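Local atomic coordinates of N-acetylglucosamine-6-phosphate deacetylase (Mycobacterium smegmatis, PDB entry 6FV4), a protein that probably removes the acetyl group from N-acetylglucosamine-6-phosphate, as a metal-dependent hydrolase of the amidohydrolase superfamily. Residues M176-E182 and A201-A207; A220-L226 and R249-I255; L108-G112 and E138-L142; D70-G76 and I281-A286. The protein carries 1 engineered substitution. All blocks are in the same frame, centred on the assembly; numbering follows the deposited sequence.

Contact 1. Residues M176-E182 and A201-A207; sequences MVTIAPE and AVGHTEA. With CD (cadmium ion), chain J.
V177 and A201 pair through their backbones where two parallel strands of the amidohydrolase (beta/alpha) barrel lie side by side. The strands are joined by helix 186-195 in a beta-alpha-beta crossover. The strand part is tight and buried. A201 N donates to V177 O at 2.9 Å. A201 O then takes I179 N at 2.7 Å. T178 turns its methyl CG2 onto G203, 3.7 Å from G203 CA. T178 OG1 is bonded elsewhere, to H136. Helix 186-195 packs on V177 and I179 from outside the barrel.

Beyond the strands the chains part into loops, and the contact becomes more polar. P181 lies across V202, with P181 CG 3.7 Å from V202 CG1. Helix 209-217 covers both residues. E182 and E206, at the far end, are partly exposed. The E182 chain bends back at chi2 (-85°), which brings its carboxylate over the 205-207 turn. There T205 OG1 donates to E182 OE1 at 2.6 Å, on the syn side but tilted out of the carboxylate plane. E206 N reaches E182 OE2 at 2.8 Å, from above the carboxylate plane. E206 sends its own carboxylate away, to T144 and R146. T205 OG1 also accepts from A207 N at 2.9 Å, closing an ST turn, so the hydroxyl is gripped twice.

H204 follows strand 199-202 and faces the metal centre. E138, H150 and H225 complete the protein ligands. H204 NE2 binds the cadmium ion at 2.3 Å.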
loop_
_atom_site.group_PDB
_atom_site.type_symbol
_atom_site.label_atom_id
_atom_site.label_comp_id
_atom_site.label_asym_id
_atom_site.label_seq_id
_atom_site.Cartn_x
_atom_site.Cartn_y
_atom_site.Cartn_z
ATOM N N MET B 176 24.617 -3.375 9.324
ATOM C CA MET B 176 23.749 -3.006 8.219
ATOM C C MET B 176 24.480 -2.028 7.309
ATOM O O MET B 176 25.208 -1.146 7.787
ATOM C CB MET B 176 22.438 -2.389 8.729
ATOM C CG MET B 176 21.486 -1.999 7.617
ATOM S SD MET B 176 19.794 -1.805 8.241
ATOM C CE MET B 176 19.967 -0.387 9.322
ATOM N N VAL B 177 24.291 -2.197 5.999
ATOM C CA VAL B 177 24.886 -1.334 4.979
ATOM C C VAL B 177 23.813 -0.972 3.955
ATOM O O VAL B 177 23.224 -1.861 3.328
ATOM C CB VAL B 177 26.079 -2.012 4.286
ATOM C CG1 VAL B 177 26.631 -1.126 3.145
ATOM C CG2 VAL B 177 27.182 -2.303 5.303
ATOM N N THR B 178 23.569 0.326 3.775
ATOM C CA THR B 178 22.622 0.814 2.768
ATOM C C THR B 178 23.285 0.861 1.391
ATOM O O THR B 178 24.381 1.422 1.235
ATOM C CB THR B 178 22.109 2.202 3.141
ATOM O OG1 THR B 178 21.349 2.115 4.352
ATOM C CG2 THR B 178 21.204 2.761 2.034
ATOM N N ILE B 179 22.632 0.248 0.404
ATOM C CA ILE B 179 23.143 0.100 -0.955
ATOM C C ILE B 179 22.116 0.691 -1.915
ATOM O O ILE B 179 20.941 0.310 -1.876
ATOM C CB ILE B 179 23.411 -1.380 -1.293
ATOM C CG1 ILE B 179 24.522 -1.937 -0.408
ATOM C CG2 ILE B 179 23.818 -1.562 -2.756
ATOM C CD1 ILE B 179 25.835 -1.241 -0.657
ATOM N N ALA B 180 22.554 1.615 -2.770
ATOM C CA ALA B 180 21.725 2.061 -3.883
ATOM C C ALA B 180 21.827 1.036 -5.009
ATOM O O ALA B 180 22.928 0.814 -5.529
ATOM C CB ALA B 180 22.158 3.442 -4.372
ATOM N N PRO B 181 20.723 0.386 -5.404
ATOM C CA PRO B 181 20.824 -0.794 -6.285
ATOM C C PRO B 181 21.243 -0.513 -7.724
ATOM O O PRO B 181 21.487 -1.483 -8.453
ATOM C CB PRO B 181 19.403 -1.380 -6.248
ATOM C CG PRO B 181 18.799 -0.868 -5.010
ATOM C CD PRO B 181 19.382 0.496 -4.799
ATOM N N GLU B 182 21.325 0.745 -8.169
ATOM C CA GLU B 182 21.596 1.024 -9.575
ATOM C C GLU B 182 23.065 1.312 -9.874
ATOM O O GLU B 182 23.430 1.384 -11.053
ATOM C CB GLU B 182 20.731 2.194 -10.073
ATOM C CG GLU B 182 21.138 3.577 -9.578
ATOM C CD GLU B 182 20.547 3.916 -8.219
ATOM O OE1 GLU B 182 20.379 2.989 -7.393
ATOM O OE2 GLU B 182 20.265 5.106 -7.968
ATOM N N ALA B 201 20.633 -3.143 3.114
ATOM C CA ALA B 201 19.448 -2.304 3.039
ATOM C C ALA B 201 19.443 -1.541 1.719
ATOM O O ALA B 201 20.499 -1.225 1.178
ATOM C CB ALA B 201 19.390 -1.328 4.224
ATOM N N VAL B 202 18.243 -1.268 1.179
ATOM C CA VAL B 202 18.089 -0.458 -0.029
ATOM C C VAL B 202 17.676 0.943 0.398
ATOM O O VAL B 202 16.767 1.104 1.218
ATOM C CB VAL B 202 17.053 -1.057 -1.003
ATOM C CG1 VAL B 202 16.711 -0.059 -2.110
ATOM C CG2 VAL B 202 17.566 -2.313 -1.633
ATOM N N GLY B 203 18.336 1.957 -0.151
ATOM C CA GLY B 203 18.056 3.322 0.249
ATOM C C GLY B 203 18.848 4.282 -0.607
ATOM O O GLY B 203 19.717 3.879 -1.388
ATOM N N HIS B 204 18.507 5.566 -0.469
ATOM C CA HIS B 204 19.233 6.667 -1.107
ATOM C C HIS B 204 19.503 6.385 -2.581
ATOM O O HIS B 204 20.640 6.408 -3.049
ATOM C CB HIS B 204 20.536 6.950 -0.360
ATOM C CG HIS B 204 20.324 7.755 0.872
ATOM N ND1 HIS B 204 20.533 9.116 0.917
ATOM C CD2 HIS B 204 19.878 7.395 2.096
ATOM C CE1 HIS B 204 20.235 9.564 2.122
ATOM N NE2 HIS B 204 19.828 8.541 2.855
ATOM N N THR B 205 18.417 6.133 -3.315
ATOM C CA THR B 205 18.543 5.509 -4.615
ATOM C C THR B 205 17.475 6.030 -5.565
ATOM O O THR B 205 16.367 6.382 -5.155
ATOM C CB THR B 205 18.446 3.985 -4.480
ATOM O OG1 THR B 205 18.421 3.386 -5.779
ATOM C CG2 THR B 205 17.196 3.589 -3.707
ATOM N N GLU B 206 17.855 6.091 -6.839
ATOM C CA GLU B 206 16.977 6.344 -7.967
ATOM C C GLU B 206 16.677 5.062 -8.740
ATOM O O GLU B 206 16.309 5.127 -9.917
ATOM C CB GLU B 206 17.610 7.396 -8.887
ATOM C CG GLU B 206 17.938 8.724 -8.193
ATOM C CD GLU B 206 16.693 9.435 -7.675
ATOM O OE1 GLU B 206 15.618 9.310 -8.315
ATOM O OE2 GLU B 206 16.781 10.119 -6.629
ATOM N N ALA B 207 16.836 3.898 -8.098
ATOM C CA ALA B 207 16.634 2.623 -8.769
ATOM C C ALA B 207 15.186 2.455 -9.208
ATOM O O ALA B 207 14.256 2.955 -8.575
ATOM C CB ALA B 207 17.001 1.463 -7.848
HETATM CD CD CD J . 19.274 9.132 5.044
HETATM O O HOH W 1 17.997 11.324 4.511
#

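Contact 2. Residues A220-L226 and R249-I255; sequences ATVGTHL and RVTVEMI. With CD (cadmium ion), chain J.
E253 meets T224 and H225 with its side chain. Its CG lies anti to the carbonyl carbon (chi1 -65°) and the chain is extended beyond it. This carries the carboxylate alongside T224, pointing the same way. E253 OE1 takes H225 N at 3.1 Å, on the anti side and 33° out of the carboxylate plane. The same oxygen accepts from H72, so a second-shell acid fixes both a histidine ring and the backbone of another metal ligand. Water 2 donates to E253 OE2 and also bonds T224 OG1, which is hydrogen-bonded to T178 as well.

The parallel ladder runs from T221 to G223: T251 N bonds T221 O, and E253 N meets G223 O at 2.9 Å. Beyond it E253 O takes L226 N, skipping H225. These are neighbouring strands of the (beta/alpha) barrel, with helix 240-246 in the connection between them.

H225 holds CG between its backbone N and carbonyl carbon (chi1 50°), which lays the side chain alongside I255 while H225 NE2 reaches the cadmium ion at 2.5 Å. I255 CD1 is 3.7 Å from H225 CB. The methyl T224 CG2 sits over the centre of one ring face, 4.1 Å above the plane. On the other side of the sheet, L226 CD1 rests 4.0 Å from V252 CG1, with I269 of helix 263-273 packed on both.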
loop_
_atom_site.group_PDB
_atom_site.type_symbol
_atom_site.label_atom_id
_atom_site.label_comp_id
_atom_site.label_asym_id
_atom_site.label_seq_id
_atom_site.Cartn_x
_atom_site.Cartn_y
_atom_site.Cartn_z
ATOM N N ALA B 220 19.022 -8.305 -0.310
ATOM C CA ALA B 220 18.650 -7.156 0.498
ATOM C C ALA B 220 17.366 -7.465 1.254
ATOM O O ALA B 220 16.442 -8.066 0.702
ATOM C CB ALA B 220 18.483 -5.917 -0.388
ATOM N N THR B 221 17.316 -7.081 2.536
ATOM C CA THR B 221 16.179 -7.432 3.387
ATOM C C THR B 221 15.622 -6.251 4.166
ATOM O O THR B 221 14.743 -6.454 5.018
ATOM C CB THR B 221 16.549 -8.528 4.399
ATOM O OG1 THR B 221 17.690 -8.110 5.165
ATOM C CG2 THR B 221 16.826 -9.863 3.706
ATOM N N VAL B 222 16.131 -5.036 3.938
ATOM C CA VAL B 222 15.674 -3.854 4.663
ATOM C C VAL B 222 15.525 -2.704 3.675
ATOM O O VAL B 222 16.328 -2.574 2.743
ATOM C CB VAL B 222 16.630 -3.485 5.820
ATOM C CG1 VAL B 222 16.303 -2.100 6.376
ATOM C CG2 VAL B 222 16.553 -4.535 6.946
ATOM N N GLY B 223 14.472 -1.905 3.846
ATOM C CA GLY B 223 14.351 -0.622 3.174
ATOM C C GLY B 223 14.718 0.509 4.117
ATOM O O GLY B 223 14.094 0.674 5.168
ATOM N N THR B 224 15.778 1.258 3.761
ATOM C CA THR B 224 16.208 2.416 4.548
ATOM C C THR B 224 15.232 3.573 4.370
ATOM O O THR B 224 14.999 4.007 3.241
ATOM C CB THR B 224 17.610 2.878 4.128
ATOM O OG1 THR B 224 18.515 1.777 4.178
ATOM C CG2 THR B 224 18.112 3.966 5.045
ATOM N N HIS B 225 14.765 4.128 5.500
ATOM C CA HIS B 225 13.650 5.066 5.648
ATOM C C HIS B 225 12.805 5.236 4.383
ATOM O O HIS B 225 12.966 6.206 3.626
ATOM C CB HIS B 225 14.122 6.437 6.168
ATOM C CG HIS B 225 15.276 7.032 5.412
ATOM N ND1 HIS B 225 15.388 6.970 4.041
ATOM C CD2 HIS B 225 16.349 7.733 5.844
ATOM C CE1 HIS B 225 16.478 7.606 3.657
ATOM N NE2 HIS B 225 17.066 8.097 4.731
ATOM N N LEU B 226 11.917 4.265 4.172
ATOM C CA LEU B 226 11.006 4.218 3.034
ATOM C C LEU B 226 10.399 5.580 2.740
ATOM O O LEU B 226 9.950 6.275 3.651
ATOM C CB LEU B 226 9.887 3.210 3.314
ATOM C CG LEU B 226 9.204 2.683 2.055
ATOM C CD1 LEU B 226 10.043 1.635 1.383
ATOM C CD2 LEU B 226 7.823 2.106 2.387
ATOM N N ARG B 249 10.351 -10.875 2.416
ATOM C CA ARG B 249 11.665 -10.931 3.053
ATOM C C ARG B 249 12.129 -9.583 3.596
ATOM O O ARG B 249 13.123 -9.537 4.339
ATOM C CB ARG B 249 12.708 -11.429 2.053
ATOM C CG ARG B 249 12.587 -12.909 1.693
ATOM C CD ARG B 249 13.536 -13.254 0.558
ATOM N NE ARG B 249 13.075 -12.684 -0.701
ATOM C CZ ARG B 249 13.641 -12.906 -1.879
ATOM N NH1 ARG B 249 14.706 -13.697 -1.976
ATOM N NH2 ARG B 249 13.141 -12.330 -2.964
ATOM N N VAL B 250 11.473 -8.487 3.216
ATOM C CA VAL B 250 11.972 -7.143 3.486
ATOM C C VAL B 250 11.224 -6.550 4.667
ATOM O O VAL B 250 9.986 -6.597 4.720
ATOM C CB VAL B 250 11.830 -6.240 2.250
ATOM C CG1 VAL B 250 12.220 -4.796 2.600
ATOM C CG2 VAL B 250 12.678 -6.777 1.100
ATOM N N THR B 251 11.970 -5.980 5.609
ATOM C CA THR B 251 11.403 -5.150 6.662
ATOM C C THR B 251 11.700 -3.686 6.353
ATOM O O THR B 251 12.871 -3.295 6.259
ATOM C CB THR B 251 11.961 -5.526 8.030
ATOM O OG1 THR B 251 11.699 -6.912 8.288
ATOM C CG2 THR B 251 11.283 -4.684 9.109
ATOM N N VAL B 252 10.641 -2.866 6.218
ATOM C CA VAL B 252 10.815 -1.470 5.826
ATOM C C VAL B 252 10.952 -0.586 7.062
ATOM O O VAL B 252 10.253 -0.759 8.067
ATOM C CB VAL B 252 9.670 -1.005 4.906
ATOM C CG1 VAL B 252 9.767 -1.752 3.564
ATOM C CG2 VAL B 252 8.287 -1.191 5.575
ATOM N N GLU B 253 11.904 0.340 7.001
ATOM C CA GLU B 253 12.047 1.384 8.003
ATOM C C GLU B 253 11.114 2.525 7.657
ATOM O O GLU B 253 10.909 2.847 6.486
ATOM C CB GLU B 253 13.482 1.945 8.042
ATOM C CG GLU B 253 14.583 0.996 8.487
ATOM C CD GLU B 253 15.961 1.664 8.433
ATOM O OE1 GLU B 253 16.051 2.848 7.984
ATOM O OE2 GLU B 253 16.960 1.013 8.833
ATOM N N MET B 254 10.560 3.158 8.681
ATOM C CA MET B 254 9.837 4.390 8.437
ATOM C C MET B 254 10.128 5.351 9.576
ATOM O O MET B 254 10.109 4.962 10.748
ATOM C CB MET B 254 8.309 4.127 8.287
ATOM C CG MET B 254 7.531 5.350 7.901
ATOM S SD MET B 254 5.882 4.989 7.227
ATOM C CE MET B 254 6.265 3.905 5.849
ATOM N N ILE B 255 10.406 6.608 9.230
ATOM C CA ILE B 255 10.535 7.669 10.225
ATOM C C ILE B 255 9.136 8.243 10.441
ATOM O O ILE B 255 8.630 9.004 9.611
ATOM C CB ILE B 255 11.509 8.764 9.788
ATOM C CG1 ILE B 255 12.885 8.184 9.466
ATOM C CG2 ILE B 255 11.618 9.811 10.887
ATOM C CD1 ILE B 255 13.760 9.127 8.636
HETATM CD CD CD J . 19.274 9.132 5.044
HETATM O O HOH W 2 18.737 0.957 6.663
HETATM O O HOH W 3 10.677 6.988 6.396
HETATM O O HOH W 1 17.997 11.324 4.511
#

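Contact 3. Residues L108-G112 and E138-L142; sequences LVTAG and EGPWL. With CD (cadmium ion), chain J; ZN (zinc ion), chain H.
T110 sets its methyl CG2 anti to the backbone N and OG1 anti to the carbonyl carbon (chi1 -70°), and both branches reach the 139-142 turn. The methyl crosses P140 and lies 3.7 Å from P140 CB. The hydroxyl oxygen rests on backbone carbon, 3.3 Å from G139 CA, and L142 CD1 lies 3.6 Å from T110 OG1. G139 has positive phi (124°) and no side chain, which lets its CA lie directly against the T110 hydroxyl. The peptide between G139 and P140 is cis.

The backbones meet less firmly. E138 N donates to L108 O at 2.8 Å, but the angle is poor and the bond is weak. V109 CA brings its hydrogen to E138 O.

E138 CG is anti to the backbone N and the chain is extended, which places the two carboxylate oxygens at the two metals. E138 OE1 binds the zinc ion at 2.1 Å, and E138 OE2 binds the cadmium ion at 2.4 Å. H72 and H74 share the zinc; H150, H204 and H225 share the cadmium. This is a binuclear amidohydrolase centre of the kind bridged by a glutamate, here occupied by zinc and cadmium.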
loop_
_atom_site.group_PDB
_atom_site.type_symbol
_atom_site.label_atom_id
_atom_site.label_comp_id
_atom_site.label_asym_id
_atom_site.label_seq_id
_atom_site.Cartn_x
_atom_site.Cartn_y
_atom_site.Cartn_z
ATOM N N LEU B 108 26.470 5.743 10.176
ATOM C CA LEU B 108 27.462 6.648 9.632
ATOM C C LEU B 108 27.016 7.087 8.252
ATOM O O LEU B 108 26.637 6.249 7.436
ATOM C CB LEU B 108 28.837 5.958 9.528
ATOM C CG LEU B 108 29.496 5.481 10.808
ATOM C CD1 LEU B 108 30.773 4.720 10.465
ATOM C CD2 LEU B 108 29.832 6.690 11.676
ATOM N N VAL B 109 27.116 8.387 7.965
ATOM C CA VAL B 109 26.769 8.882 6.635
ATOM C C VAL B 109 27.952 8.713 5.689
ATOM O O VAL B 109 29.054 8.349 6.111
ATOM C CB VAL B 109 26.324 10.354 6.657
ATOM C CG1 VAL B 109 25.088 10.538 7.522
ATOM C CG2 VAL B 109 27.470 11.242 7.116
ATOM N N THR B 110 27.715 8.988 4.405
ATOM C CA THR B 110 28.742 8.894 3.374
ATOM C C THR B 110 30.011 9.623 3.798
ATOM O O THR B 110 29.973 10.785 4.212
ATOM C CB THR B 110 28.211 9.467 2.054
ATOM O OG1 THR B 110 27.212 8.591 1.513
ATOM C CG2 THR B 110 29.315 9.603 1.037
ATOM N N ALA B 111 31.134 8.919 3.724
ATOM C CA ALA B 111 32.422 9.479 4.113
ATOM C C ALA B 111 33.506 8.978 3.170
ATOM O O ALA B 111 33.329 7.990 2.451
ATOM C CB ALA B 111 32.782 9.125 5.563
ATOM N N GLY B 112 34.651 9.668 3.196
ATOM C CA GLY B 112 35.809 9.254 2.437
ATOM C C GLY B 112 36.359 7.931 2.933
ATOM O O GLY B 112 36.075 7.511 4.055
ATOM N N GLU B 138 25.287 4.072 6.331
ATOM C CA GLU B 138 24.361 4.736 5.408
ATOM C C GLU B 138 25.171 5.590 4.434
ATOM O O GLU B 138 25.212 6.820 4.502
ATOM C CB GLU B 138 23.340 5.570 6.158
ATOM C CG GLU B 138 22.243 6.081 5.196
ATOM C CD GLU B 138 21.175 6.866 5.882
ATOM O OE1 GLU B 138 21.495 7.498 6.891
ATOM O OE2 GLU B 138 20.023 6.855 5.402
ATOM N N GLY B 139 25.831 4.890 3.516
ATOM C CA GLY B 139 26.821 5.490 2.658
ATOM C C GLY B 139 28.131 4.736 2.799
ATOM O O GLY B 139 28.368 4.047 3.795
ATOM N N PRO B 140 29.023 4.873 1.818
ATOM C CA PRO B 140 29.006 5.816 0.694
ATOM C C PRO B 140 28.448 5.271 -0.620
ATOM O O PRO B 140 28.477 5.974 -1.629
ATOM C CB PRO B 140 30.494 6.128 0.519
ATOM C CG PRO B 140 31.131 4.801 0.790
ATOM C CD PRO B 140 30.298 4.127 1.867
ATOM N N TRP B 141 27.960 4.038 -0.624
ATOM C CA TRP B 141 27.543 3.400 -1.872
ATOM C C TRP B 141 26.087 3.708 -2.210
ATOM O O TRP B 141 25.250 2.838 -2.501
ATOM C CB TRP B 141 27.831 1.914 -1.764
ATOM C CG TRP B 141 29.277 1.758 -1.364
ATOM C CD1 TRP B 141 30.359 2.221 -2.050
ATOM C CD2 TRP B 141 29.791 1.148 -0.173
ATOM N NE1 TRP B 141 31.517 1.917 -1.380
ATOM C CE2 TRP B 141 31.201 1.258 -0.223
ATOM C CE3 TRP B 141 29.202 0.510 0.925
ATOM C CZ2 TRP B 141 32.023 0.765 0.782
ATOM C CZ3 TRP B 141 30.011 0.017 1.918
ATOM C CH2 TRP B 141 31.422 0.143 1.842
ATOM N N LEU B 142 25.808 5.007 -2.184
ATOM C CA LEU B 142 24.498 5.600 -2.418
ATOM C C LEU B 142 24.470 6.321 -3.762
ATOM O O LEU B 142 25.500 6.529 -4.414
ATOM C CB LEU B 142 24.145 6.571 -1.290
ATOM C CG LEU B 142 24.376 6.072 0.135
ATOM C CD1 LEU B 142 23.911 7.107 1.138
ATOM C CD2 LEU B 142 23.682 4.729 0.369
HETATM CD CD CD J . 19.274 9.132 5.044
HETATM ZN ZN ZN H . 20.254 8.239 8.374
HETATM O O HOH W 1 17.997 11.324 4.511
#

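Contact 4. Residues D70-G76 and I281-A286; sequences DTHLHGG and ITAAMA. Engineered in segment 281-286: A283 (natural residue Asp). With ZN (zinc ion), chain H.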
loop_
_atom_site.group_PDB
_atom_site.type_symbol
_atom_site.label_atom_id
_atom_site.label_comp_id
_atom_site.label_asym_id
_atom_site.label_seq_id
_atom_site.Cartn_x
_atom_site.Cartn_y
_atom_site.Cartn_z
ATOM N N ASP B 70 16.271 0.972 18.344
ATOM C CA ASP B 70 16.454 1.967 17.286
ATOM C C ASP B 70 17.607 1.533 16.396
ATOM O O ASP B 70 18.771 1.555 16.817
ATOM C CB ASP B 70 16.706 3.348 17.884
ATOM C CG ASP B 70 16.550 4.466 16.863
ATOM O OD1 ASP B 70 16.677 5.649 17.269
ATOM O OD2 ASP B 70 16.301 4.172 15.666
ATOM N N THR B 71 17.292 1.126 15.170
ATOM C CA THR B 71 18.284 0.534 14.286
ATOM C C THR B 71 18.845 1.515 13.265
ATOM O O THR B 71 19.565 1.100 12.353
ATOM C CB THR B 71 17.703 -0.682 13.561
ATOM O OG1 THR B 71 16.513 -0.303 12.850
ATOM C CG2 THR B 71 17.359 -1.778 14.569
ATOM N N HIS B 72 18.563 2.803 13.399
ATOM C CA HIS B 72 19.061 3.762 12.414
ATOM C C HIS B 72 18.983 5.137 13.077
ATOM O O HIS B 72 17.906 5.732 13.138
ATOM C CB HIS B 72 18.243 3.686 11.128
ATOM C CG HIS B 72 18.626 4.691 10.077
ATOM N ND1 HIS B 72 18.235 4.569 8.763
ATOM C CD2 HIS B 72 19.340 5.840 10.147
ATOM C CE1 HIS B 72 18.697 5.594 8.068
ATOM N NE2 HIS B 72 19.377 6.378 8.886
ATOM N N LEU B 73 20.119 5.614 13.576
ATOM C CA LEU B 73 20.196 6.945 14.160
ATOM C C LEU B 73 21.639 7.416 14.115
ATOM O O LEU B 73 22.576 6.610 14.082
ATOM C CB LEU B 73 19.678 6.990 15.596
ATOM C CG LEU B 73 20.472 6.246 16.657
ATOM C CD1 LEU B 73 20.170 6.856 18.025
ATOM C CD2 LEU B 73 20.109 4.776 16.629
ATOM N N HIS B 74 21.798 8.742 14.130
ATOM C CA HIS B 74 23.098 9.373 13.924
ATOM C C HIS B 74 23.660 10.021 15.169
ATOM O O HIS B 74 24.873 10.239 15.241
ATOM C CB HIS B 74 22.992 10.424 12.804
ATOM C CG HIS B 74 22.641 9.824 11.485
ATOM N ND1 HIS B 74 23.586 9.286 10.639
ATOM C CD2 HIS B 74 21.441 9.619 10.889
ATOM C CE1 HIS B 74 22.989 8.797 9.565
ATOM N NE2 HIS B 74 21.688 8.993 9.692
ATOM N N GLY B 75 22.820 10.310 16.155
ATOM C CA GLY B 75 23.330 10.858 17.392
ATOM C C GLY B 75 22.207 11.398 18.239
ATOM O O GLY B 75 21.051 10.987 18.100
ATOM N N GLY B 76 22.562 12.326 19.108
ATOM C CA GLY B 76 21.609 12.952 19.995
ATOM C C GLY B 76 22.294 13.553 21.197
ATOM O O GLY B 76 23.455 13.264 21.504
ATOM N N ILE B 281 12.023 3.862 13.229
ATOM C CA ILE B 281 13.368 4.369 13.466
ATOM C C ILE B 281 13.242 5.866 13.714
ATOM O O ILE B 281 12.214 6.488 13.426
ATOM C CB ILE B 281 14.342 4.107 12.288
ATOM C CG1 ILE B 281 13.846 4.839 11.040
ATOM C CG2 ILE B 281 14.522 2.600 12.019
ATOM C CD1 ILE B 281 14.910 5.155 10.017
ATOM N N THR B 282 14.298 6.443 14.264
ATOM C CA THR B 282 14.329 7.888 14.450
ATOM C C THR B 282 15.106 8.611 13.367
ATOM O O THR B 282 14.751 9.744 13.018
ATOM C CB THR B 282 14.944 8.250 15.812
ATOM O OG1 THR B 282 16.328 7.815 15.878
ATOM C CG2 THR B 282 14.128 7.629 16.950
ATOM N N ALA B 283 16.178 7.988 12.856
ATOM C CA ALA B 283 17.213 8.689 12.103
ATOM C C ALA B 283 17.667 9.941 12.852
ATOM O O ALA B 283 17.999 10.953 12.246
ATOM C CB ALA B 283 16.731 9.030 10.686
ATOM N N ALA B 284 17.681 9.869 14.180
ATOM C CA ALA B 284 17.912 11.050 15.003
ATOM C C ALA B 284 19.288 11.654 14.754
ATOM O O ALA B 284 20.291 10.938 14.675
ATOM C CB ALA B 284 17.789 10.692 16.479
ATOM N N MET B 285 19.337 12.981 14.631
ATOM C CA MET B 285 20.630 13.639 14.498
ATOM C C MET B 285 21.055 14.229 15.838
ATOM O O MET B 285 20.332 14.167 16.838
ATOM C CB MET B 285 20.620 14.697 13.385
ATOM C CG MET B 285 19.536 15.747 13.456
ATOM S SD MET B 285 19.928 17.187 14.457
ATOM C CE MET B 285 21.514 17.693 13.786
ATOM N N ALA B 286 22.289 14.756 15.867
ATOM C CA ALA B 286 22.938 15.084 17.129
ATOM C C ALA B 286 22.194 16.120 17.956
ATOM O O ALA B 286 22.396 16.162 19.172
ATOM C CB ALA B 286 24.380 15.554 16.882
HETATM ZN ZN ZN H . 20.254 8.239 8.374
#
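D70 and T282 form a short side-chain bond. D70 OD1 receives T282 OG1 on its syn lone pair, at 2.6 Å. D70 OD2 also receives a weak bond from T282 N. T282 OG1 in turn accepts from A284 N at 3.0 Å, which makes an ST turn and fixes the start of the 281-286 loop. Further along, A284 O is gripped by two neighbouring amides. H74 N comes in the carbonyl plane at 2.7 Å, while G75 N stands above that plane at 3.0 Å. A283 N bonds H72 O between these two sites.

The segment 70-76 carries the HxH motif of the amidohydrolase superfamily, at the end of a barrel strand. H72 NE2 and H74 NE2 each bind the zinc ion at 2.1 Å, and E138 is the third protein ligand. H72 ND1 is held by E253, which limits rotation of the ring. A283 is an engineered residue, Asp in nature, at the predicted proton donor/acceptor position. Its CB stops 4.2 Å from H72 NE2.

I281 holds CG1 between its backbone N and carbonyl carbon (chi1 63°), and its CD1 lies obliquely against the H72 ring, 3.6 Å from H72 ND1. I281 CG2 touches T71 OG1. A283 O lies at the edge of the H74 ring, in its plane. Outward, L73 CB packs against A284 CB, and H96 of helix 86-98 touches both residues.

In the fold
All four contacts are mostly buried and lie around one barrel and its metal pair. Contacts 1 and 2 are true parallel strand pairs, and they join directly because strands 199-202 and 222-223 are neighbours. Contacts 3 and 4 rely more on loops, with irregular backbone bonding. Contacts 1 and 2 each give one histidine to the cadmium ion, contact 4 gives two to the zinc ion, and contact 3 supplies the glutamate between them. Contact 2 also supports contact 4 through E253 and H72. Contact 4 joins distant parts of the chain and encloses the other three in sequence. The partly exposed E182 and E206 mark the outer end of contact 1; contact 2 ends at the exposed basic R249.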